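Local coordinates for fumarate lyase (Mesorhizobium sp., PDB 3C8T), which is a largely helical protein of the fumarate lyase superfamily, whose members typically assemble as tetramers around bundles of long helices, at residues A23-I27 with P64-R70; V35-R39 with A52-T56; D109-V113 with V185-E189. All coordinates share one frame; numbering follows the deposited sequence.

Contact 1: residues A23-I27 with P64-R70; sequences AQSFI and PEMERLR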
loop_
_atom_site.group_PDB
_atom_site.type_symbol
_atom_site.label_atom_id
_atom_site.label_comp_id
_atom_site.label_asym_id
_atom_site.label_seq_id
_atom_site.Cartn_x
_atom_site.Cartn_y
_atom_site.Cartn_z
ATOM N N ALA A 23 -8.312 25.114 9.175
ATOM C CA ALA A 23 -9.466 25.124 10.064
ATOM C C ALA A 23 -10.407 26.295 9.771
ATOM O O ALA A 23 -11.638 26.125 9.703
ATOM C CB ALA A 23 -8.996 25.203 11.451
ATOM N N GLN A 24 -9.814 27.477 9.589
ATOM C CA GLN A 24 -10.543 28.731 9.371
ATOM C C GLN A 24 -11.393 28.625 8.122
ATOM O O GLN A 24 -12.584 28.982 8.118
ATOM C CB GLN A 24 -9.552 29.890 9.231
ATOM C CG GLN A 24 -8.669 30.181 10.515
ATOM C CD GLN A 24 -7.654 29.058 10.975
ATOM O OE1 GLN A 24 -7.351 28.068 10.266
ATOM N NE2 GLN A 24 -7.125 29.244 12.189
ATOM N N SER A 25 -10.777 28.154 7.045
ATOM C CA SER A 25 -11.508 27.934 5.825
ATOM C C SER A 25 -12.612 26.858 5.996
ATOM O O SER A 25 -13.726 27.062 5.571
ATOM C CB SER A 25 -10.546 27.624 4.672
ATOM O OG SER A 25 -11.278 27.587 3.475
ATOM N N PHE A 26 -12.312 25.749 6.653
ATOM C CA PHE A 26 -13.309 24.680 6.884
ATOM C C PHE A 26 -14.521 25.226 7.619
ATOM O O PHE A 26 -15.643 25.136 7.138
ATOM C CB PHE A 26 -12.695 23.503 7.662
ATOM C CG PHE A 26 -13.652 22.349 7.891
ATOM C CD1 PHE A 26 -14.109 21.580 6.816
ATOM C CD2 PHE A 26 -14.063 22.007 9.181
ATOM C CE1 PHE A 26 -14.983 20.506 7.010
ATOM C CE2 PHE A 26 -14.938 20.927 9.382
ATOM C CZ PHE A 26 -15.412 20.184 8.290
ATOM N N ILE A 27 -14.273 25.814 8.782
ATOM C CA ILE A 27 -15.276 26.508 9.584
ATOM C C ILE A 27 -16.084 27.496 8.777
ATOM O O ILE A 27 -17.306 27.463 8.844
ATOM C CB ILE A 27 -14.654 27.205 10.855
ATOM C CG1 ILE A 27 -14.079 26.139 11.805
ATOM C CG2 ILE A 27 -15.691 28.161 11.546
ATOM C CD1 ILE A 27 -15.041 24.942 12.097
ATOM N N PRO A 64 -15.868 33.449 14.102
ATOM C CA PRO A 64 -15.725 32.376 15.090
ATOM C C PRO A 64 -14.585 32.646 16.057
ATOM O O PRO A 64 -13.620 33.323 15.708
ATOM C CB PRO A 64 -15.390 31.155 14.242
ATOM C CG PRO A 64 -14.836 31.728 12.958
ATOM C CD PRO A 64 -15.639 32.967 12.733
ATOM N N GLU A 65 -14.727 32.112 17.265
ATOM C CA GLU A 65 -13.687 32.140 18.258
ATOM C C GLU A 65 -12.919 30.821 18.158
ATOM O O GLU A 65 -13.295 29.822 18.785
ATOM C CB GLU A 65 -14.353 32.292 19.621
ATOM C CG GLU A 65 -13.656 33.242 20.535
ATOM C CD GLU A 65 -14.615 33.869 21.525
ATOM O OE1 GLU A 65 -15.671 34.400 21.088
ATOM O OE2 GLU A 65 -14.318 33.805 22.746
ATOM N N MET A 66 -11.855 30.815 17.350
ATOM C CA MET A 66 -11.162 29.567 16.931
ATOM C C MET A 66 -10.517 28.719 18.036
ATOM O O MET A 66 -10.584 27.489 17.986
ATOM C CB MET A 66 -10.156 29.818 15.793
ATOM C CG MET A 66 -10.801 30.259 14.458
ATOM S SD MET A 66 -11.913 29.087 13.610
ATOM C CE MET A 66 -10.803 27.658 13.486
ATOM N N GLU A 67 -9.899 29.363 19.019
ATOM C CA GLU A 67 -9.318 28.635 20.155
ATOM C C GLU A 67 -10.385 27.943 21.020
ATOM O O GLU A 67 -10.207 26.795 21.420
ATOM C CB GLU A 67 -8.406 29.573 21.001
ATOM N N ARG A 68 -11.501 28.637 21.269
ATOM C CA ARG A 68 -12.680 28.086 21.970
ATOM C C ARG A 68 -13.223 26.873 21.198
ATOM O O ARG A 68 -13.503 25.827 21.788
ATOM C CB ARG A 68 -13.760 29.162 22.103
ATOM C CG ARG A 68 -14.509 29.214 23.442
ATOM C CD ARG A 68 -15.347 30.514 23.556
ATOM N NE ARG A 68 -16.775 30.298 23.306
ATOM C CZ ARG A 68 -17.577 31.164 22.677
ATOM N NH1 ARG A 68 -17.098 32.314 22.195
ATOM N NH2 ARG A 68 -18.866 30.884 22.502
ATOM N N LEU A 69 -13.332 27.021 19.868
ATOM C CA LEU A 69 -13.745 25.934 18.974
ATOM C C LEU A 69 -12.851 24.709 19.092
ATOM O O LEU A 69 -13.345 23.584 19.251
ATOM C CB LEU A 69 -13.800 26.401 17.516
ATOM C CG LEU A 69 -15.158 26.830 16.949
ATOM C CD1 LEU A 69 -15.105 27.058 15.439
ATOM C CD2 LEU A 69 -16.219 25.786 17.285
ATOM N N ARG A 70 -11.537 24.923 19.020
ATOM C CA ARG A 70 -10.576 23.817 19.119
ATOM C C ARG A 70 -10.710 23.060 20.435
ATOM O O ARG A 70 -10.730 21.834 20.453
ATOM C CB ARG A 70 -9.140 24.313 18.931
ATOM C CG ARG A 70 -8.840 24.724 17.505
ATOM C CD ARG A 70 -7.363 24.958 17.239
ATOM N NE ARG A 70 -7.091 24.916 15.801
ATOM C CZ ARG A 70 -7.011 23.796 15.084
ATOM N NH1 ARG A 70 -7.189 22.604 15.652
ATOM N NH2 ARG A 70 -6.760 23.864 13.789
#
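A23 and I27, which both press against M66 of the other segment, sit one turn apart on helix 23-43, with I27 N bonded to A23 O at 2.8 Å. The arrangement is a steep crossing of two helices in the helical lyase fold: the axes of 23-27 and 66-70 run at 85° to each other and come no closer than 11.8 Å. Side chains rather than backbones bridge that distance, and no hydrogen bond crosses it. M66 does most of the work. Its CG is anti to its own carbonyl carbon (chi1 -66°), and two further bends of the chain fold the thioether around, setting the CE methyl against A23 CB (3.7 Å) and near Q24 N. The I27 and M66 side chains slide past each other in opposite directions, with I27 CG1 4.0 Å from M66 CE. I27 uses its branches separately: CG2 lies 3.9 Å from P64 CG, while CG1 meets L69 CD1 tip to tip. L69 also packs on P82, L83 and Q86 of helix 80-91, so the same leucine faces two helices. E65, the N-cap of helix 66-76, pairs through OE1 with R68 NH1 at 2.8 Å, on residues that make no contact with 23-27. L7 of a second subunit packs on A23, F26 and R70, bringing the contact to a subunit interface. On the exposed side R70 runs extended from CG to NE, and its guanidinium meets the alanine methyl obliquely, R70 NH2 lying 3.5 Å from A23 CB.

Contact 2: residues V35-R39 with A52-T56; sequences VALAR and AAGIT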
loop_
_atom_site.group_PDB
_atom_site.type_symbol
_atom_site.label_atom_id
_atom_site.label_comp_id
_atom_site.label_asym_id
_atom_site.label_seq_id
_atom_site.Cartn_x
_atom_site.Cartn_y
_atom_site.Cartn_z
ATOM N N VAL A 35 -26.110 28.458 6.991
ATOM C CA VAL A 35 -26.865 29.621 6.538
ATOM C C VAL A 35 -27.709 29.236 5.347
ATOM O O VAL A 35 -28.886 29.598 5.276
ATOM C CB VAL A 35 -25.916 30.796 6.123
ATOM C CG1 VAL A 35 -26.670 31.891 5.330
ATOM C CG2 VAL A 35 -25.248 31.377 7.322
ATOM N N ALA A 36 -27.118 28.495 4.411
ATOM C CA ALA A 36 -27.834 28.062 3.227
ATOM C C ALA A 36 -28.945 27.115 3.648
ATOM O O ALA A 36 -30.033 27.130 3.063
ATOM C CB ALA A 36 -26.889 27.407 2.226
ATOM N N LEU A 37 -28.708 26.306 4.676
ATOM C CA LEU A 37 -29.752 25.374 5.153
ATOM C C LEU A 37 -30.956 26.136 5.703
ATOM O O LEU A 37 -32.103 25.785 5.401
ATOM C CB LEU A 37 -29.205 24.413 6.199
ATOM C CG LEU A 37 -30.202 23.475 6.903
ATOM C CD1 LEU A 37 -30.865 22.463 5.956
ATOM C CD2 LEU A 37 -29.494 22.787 8.003
ATOM N N ALA A 38 -30.679 27.186 6.482
ATOM C CA ALA A 38 -31.721 28.087 7.033
ATOM C C ALA A 38 -32.534 28.738 5.930
ATOM O O ALA A 38 -33.768 28.803 6.023
ATOM C CB ALA A 38 -31.098 29.164 7.909
ATOM N N ARG A 39 -31.839 29.198 4.885
ATOM C CA ARG A 39 -32.484 29.848 3.755
ATOM C C ARG A 39 -33.363 28.907 2.976
ATOM O O ARG A 39 -34.496 29.253 2.610
ATOM C CB ARG A 39 -31.444 30.413 2.802
ATOM C CG ARG A 39 -31.789 31.795 2.319
ATOM C CD ARG A 39 -31.114 32.830 3.195
ATOM N NE ARG A 39 -29.653 32.704 3.105
ATOM C CZ ARG A 39 -28.912 33.173 2.099
ATOM N NH1 ARG A 39 -29.487 33.823 1.083
ATOM N NH2 ARG A 39 -27.589 32.998 2.118
ATOM N N ALA A 52 -34.643 32.930 9.328
ATOM C CA ALA A 52 -33.597 32.787 8.283
ATOM C C ALA A 52 -32.903 34.115 7.974
ATOM O O ALA A 52 -31.676 34.167 7.870
ATOM C CB ALA A 52 -34.166 32.124 6.985
ATOM N N ALA A 53 -33.694 35.190 7.865
ATOM C CA ALA A 53 -33.159 36.544 7.684
ATOM C C ALA A 53 -32.177 36.878 8.803
ATOM O O ALA A 53 -31.078 37.370 8.558
ATOM C CB ALA A 53 -34.312 37.559 7.651
ATOM N N GLY A 54 -32.584 36.578 10.036
ATOM C CA GLY A 54 -31.772 36.833 11.231
ATOM C C GLY A 54 -30.496 36.013 11.175
ATOM O O GLY A 54 -29.416 36.513 11.432
ATOM N N ILE A 55 -30.627 34.741 10.828
ATOM C CA ILE A 55 -29.452 33.885 10.685
ATOM C C ILE A 55 -28.531 34.420 9.565
ATOM O O ILE A 55 -27.320 34.508 9.752
ATOM C CB ILE A 55 -29.862 32.392 10.430
ATOM C CG1 ILE A 55 -30.298 31.715 11.746
ATOM C CG2 ILE A 55 -28.715 31.584 9.727
ATOM C CD1 ILE A 55 -31.320 30.650 11.531
ATOM N N THR A 56 -29.103 34.769 8.409
ATOM C CA THR A 56 -28.272 35.268 7.312
ATOM C C THR A 56 -27.468 36.499 7.763
ATOM O O THR A 56 -26.231 36.506 7.643
ATOM C CB THR A 56 -29.072 35.538 6.035
ATOM O OG1 THR A 56 -29.595 34.303 5.538
ATOM C CG2 THR A 56 -28.171 36.179 4.946
#
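R39 and T56 cross at about a right angle, and the threonine touches the arginine with both of its branches. R39 bends at chi2 and chi3 and brings its guanidinium back across T56, whose CG2 methyl lies over one face, 4.1 Å above the plane and offset toward the rim. T56 OG1 is 2.9 Å from R39 NE, but the angle is too poor for a hydrogen bond. The hydroxyl gives its proton instead to A52 O, 3.1 Å away and one turn back, from above the carbonyl plane; A52 O also accepts T56 N. V35 crosses T56 nearly perpendicularly too, offering CG1 to OG1. The buried side is mostly methyl packing: A38 CB meets CG2 and CD1 of I55, at 3.9 Å from CG2, and A52 CB rests 3.5 Å from A38 O. Beyond the pair, R39 NH1 makes a long, weak ion pair with E214 of helix 204-215. With A38 facing A52 the segment axes lie 9.0 Å apart, running at 161°. This is an antiparallel helical hairpin, helices 23-43 and 49-61 joined by a short turn, in the N-terminal, largely helical part of the lyase fold.

Contact 3: residues D109-V113 with V185-E189; sequences DTATV and VLVVE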
loop_
_atom_site.group_PDB
_atom_site.type_symbol
_atom_site.label_atom_id
_atom_site.label_comp_id
_atom_site.label_asym_id
_atom_site.label_seq_id
_atom_site.Cartn_x
_atom_site.Cartn_y
_atom_site.Cartn_z
ATOM N N ASP A 109 -19.408 16.887 5.689
ATOM C CA ASP A 109 -19.341 16.376 4.318
ATOM C C ASP A 109 -19.551 17.486 3.299
ATOM O O ASP A 109 -18.811 17.624 2.315
ATOM C CB ASP A 109 -20.442 15.333 4.084
ATOM C CG ASP A 109 -20.003 13.890 4.404
ATOM O OD1 ASP A 109 -18.851 13.658 4.795
ATOM O OD2 ASP A 109 -20.835 12.972 4.240
ATOM N N THR A 110 -20.573 18.287 3.543
ATOM C CA THR A 110 -20.908 19.389 2.632
ATOM C C THR A 110 -19.849 20.464 2.600
ATOM O O THR A 110 -19.473 20.909 1.521
ATOM C CB THR A 110 -22.285 20.010 2.952
ATOM O OG1 THR A 110 -23.311 19.020 2.783
ATOM C CG2 THR A 110 -22.550 21.184 1.988
ATOM N N ALA A 111 -19.352 20.891 3.757
ATOM C CA ALA A 111 -18.207 21.828 3.794
ATOM C C ALA A 111 -16.968 21.279 3.098
ATOM O O ALA A 111 -16.243 22.026 2.438
ATOM C CB ALA A 111 -17.856 22.212 5.233
ATOM N N THR A 112 -16.703 19.978 3.293
ATOM C CA THR A 112 -15.630 19.274 2.559
ATOM C C THR A 112 -15.847 19.356 1.066
ATOM O O THR A 112 -14.907 19.650 0.320
ATOM C CB THR A 112 -15.467 17.803 3.030
ATOM O OG1 THR A 112 -15.147 17.813 4.424
ATOM C CG2 THR A 112 -14.365 17.049 2.265
ATOM N N VAL A 113 -17.072 19.096 0.614
ATOM C CA VAL A 113 -17.370 19.199 -0.818
ATOM C C VAL A 113 -17.109 20.627 -1.353
ATOM O O VAL A 113 -16.571 20.803 -2.439
ATOM C CB VAL A 113 -18.789 18.636 -1.148
ATOM C CG1 VAL A 113 -19.307 19.121 -2.480
ATOM C CG2 VAL A 113 -18.783 17.076 -1.109
ATOM N N VAL A 185 -18.547 13.961 -7.449
ATOM C CA VAL A 185 -18.119 14.321 -6.122
ATOM C C VAL A 185 -18.795 15.612 -5.646
ATOM O O VAL A 185 -18.983 15.776 -4.443
ATOM C CB VAL A 185 -16.546 14.376 -5.980
ATOM C CG1 VAL A 185 -15.951 15.514 -6.806
ATOM C CG2 VAL A 185 -16.125 14.512 -4.502
ATOM N N LEU A 186 -19.189 16.504 -6.562
ATOM C CA LEU A 186 -19.713 17.816 -6.108
ATOM C C LEU A 186 -21.226 17.812 -5.869
ATOM O O LEU A 186 -21.999 18.450 -6.603
ATOM C CB LEU A 186 -19.256 18.968 -7.007
ATOM C CG LEU A 186 -17.724 19.125 -7.134
ATOM C CD1 LEU A 186 -17.386 20.178 -8.201
ATOM C CD2 LEU A 186 -17.046 19.486 -5.797
ATOM N N VAL A 187 -21.623 17.113 -4.813
ATOM C CA VAL A 187 -23.015 16.974 -4.440
ATOM C C VAL A 187 -23.115 17.283 -2.976
ATOM O O VAL A 187 -22.163 17.095 -2.220
ATOM C CB VAL A 187 -23.621 15.536 -4.722
ATOM C CG1 VAL A 187 -23.765 15.271 -6.204
ATOM C CG2 VAL A 187 -22.825 14.431 -4.065
ATOM N N VAL A 188 -24.282 17.791 -2.582
ATOM C CA VAL A 188 -24.578 18.165 -1.197
ATOM C C VAL A 188 -24.645 16.911 -0.341
ATOM O O VAL A 188 -25.007 15.817 -0.838
ATOM C CB VAL A 188 -25.939 18.980 -1.154
ATOM C CG1 VAL A 188 -27.212 18.058 -1.120
ATOM C CG2 VAL A 188 -25.947 19.920 -0.006
ATOM N N GLU A 189 -24.303 17.034 0.933
ATOM C CA GLU A 189 -24.744 16.010 1.887
ATOM C C GLU A 189 -25.742 16.620 2.891
ATOM O O GLU A 189 -25.362 17.493 3.683
ATOM C CB GLU A 189 -23.578 15.387 2.658
ATOM C CG GLU A 189 -24.049 14.290 3.604
ATOM C CD GLU A 189 -23.973 12.920 2.971
ATOM O OE1 GLU A 189 -25.013 12.472 2.482
ATOM O OE2 GLU A 189 -22.880 12.309 2.945
#
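T110 carries its OG1 anti to its own carbonyl carbon, and E189 carries CG anti to its backbone N (chi1 -178°); the first torsion turns the threonine hydroxyl to the E189 backbone, the second lays the glutamate beside D109. T110 OG1 accepts E189 N at 2.9 Å, the N-H...O angle being 145°, and lies 2.7 Å from E189 O as well. The same oxygen is hydrogen-bonded to D106 O a turn earlier in helix 104-140, so the hydroxyl ties that helix to the passing loop. D109 and E189 run side by side, pointing the same way, with their CB atoms 3.4 Å apart and carboxylate planes 32° from each other. A bend at chi2 of E189 brings its OE2 to 2.5 Å from D109 OD2. Two residues beyond the segments serve these acids: R228 forms a salt bridge with D109 OD2, and the W224 backbone N bonds to E189 OE1. A turn further along the helix V113 presses both methyls on the loop backbone, CG1 lying 3.5 Å from V187 O and CG2 touching V185 O also. L186 reaches back with CD2, 3.6 Å from V113 O and against V113 CG1. V188 points away from the helix at CB, yet its CG2 still lies alongside T110. The loop thus follows about one turn of the long helix, held by a polar grip at T110 and by methyl packing of V113 on the loop backbone and L186. It starts where helix 160-185 ends, with L186 at the centre of an inverse gamma turn closed by a weak bond from V187 N to V185 O.

Overall arrangement
Following the chain from the N terminus, helix 23-43 is the first to take part, and it serves two contacts: its first turn in contact 1, a later one in contact 2. The chain turns back at once into helix 49-61, and contact 2 closes this short hairpin. Contact 1 closes the wider loop, 36 residues between its segments, by bringing the start of helix 66-76 onto the start of helix 23-43; contact 2 therefore lies within it. Contact 3 comes after both, closing 71 residues between long helix 104-140 and the loop after helix 160-185. Contacts 1 and 3 touch through F26, whose ring packs on A111 and T112, joining helix 23-43 to helix 104-140.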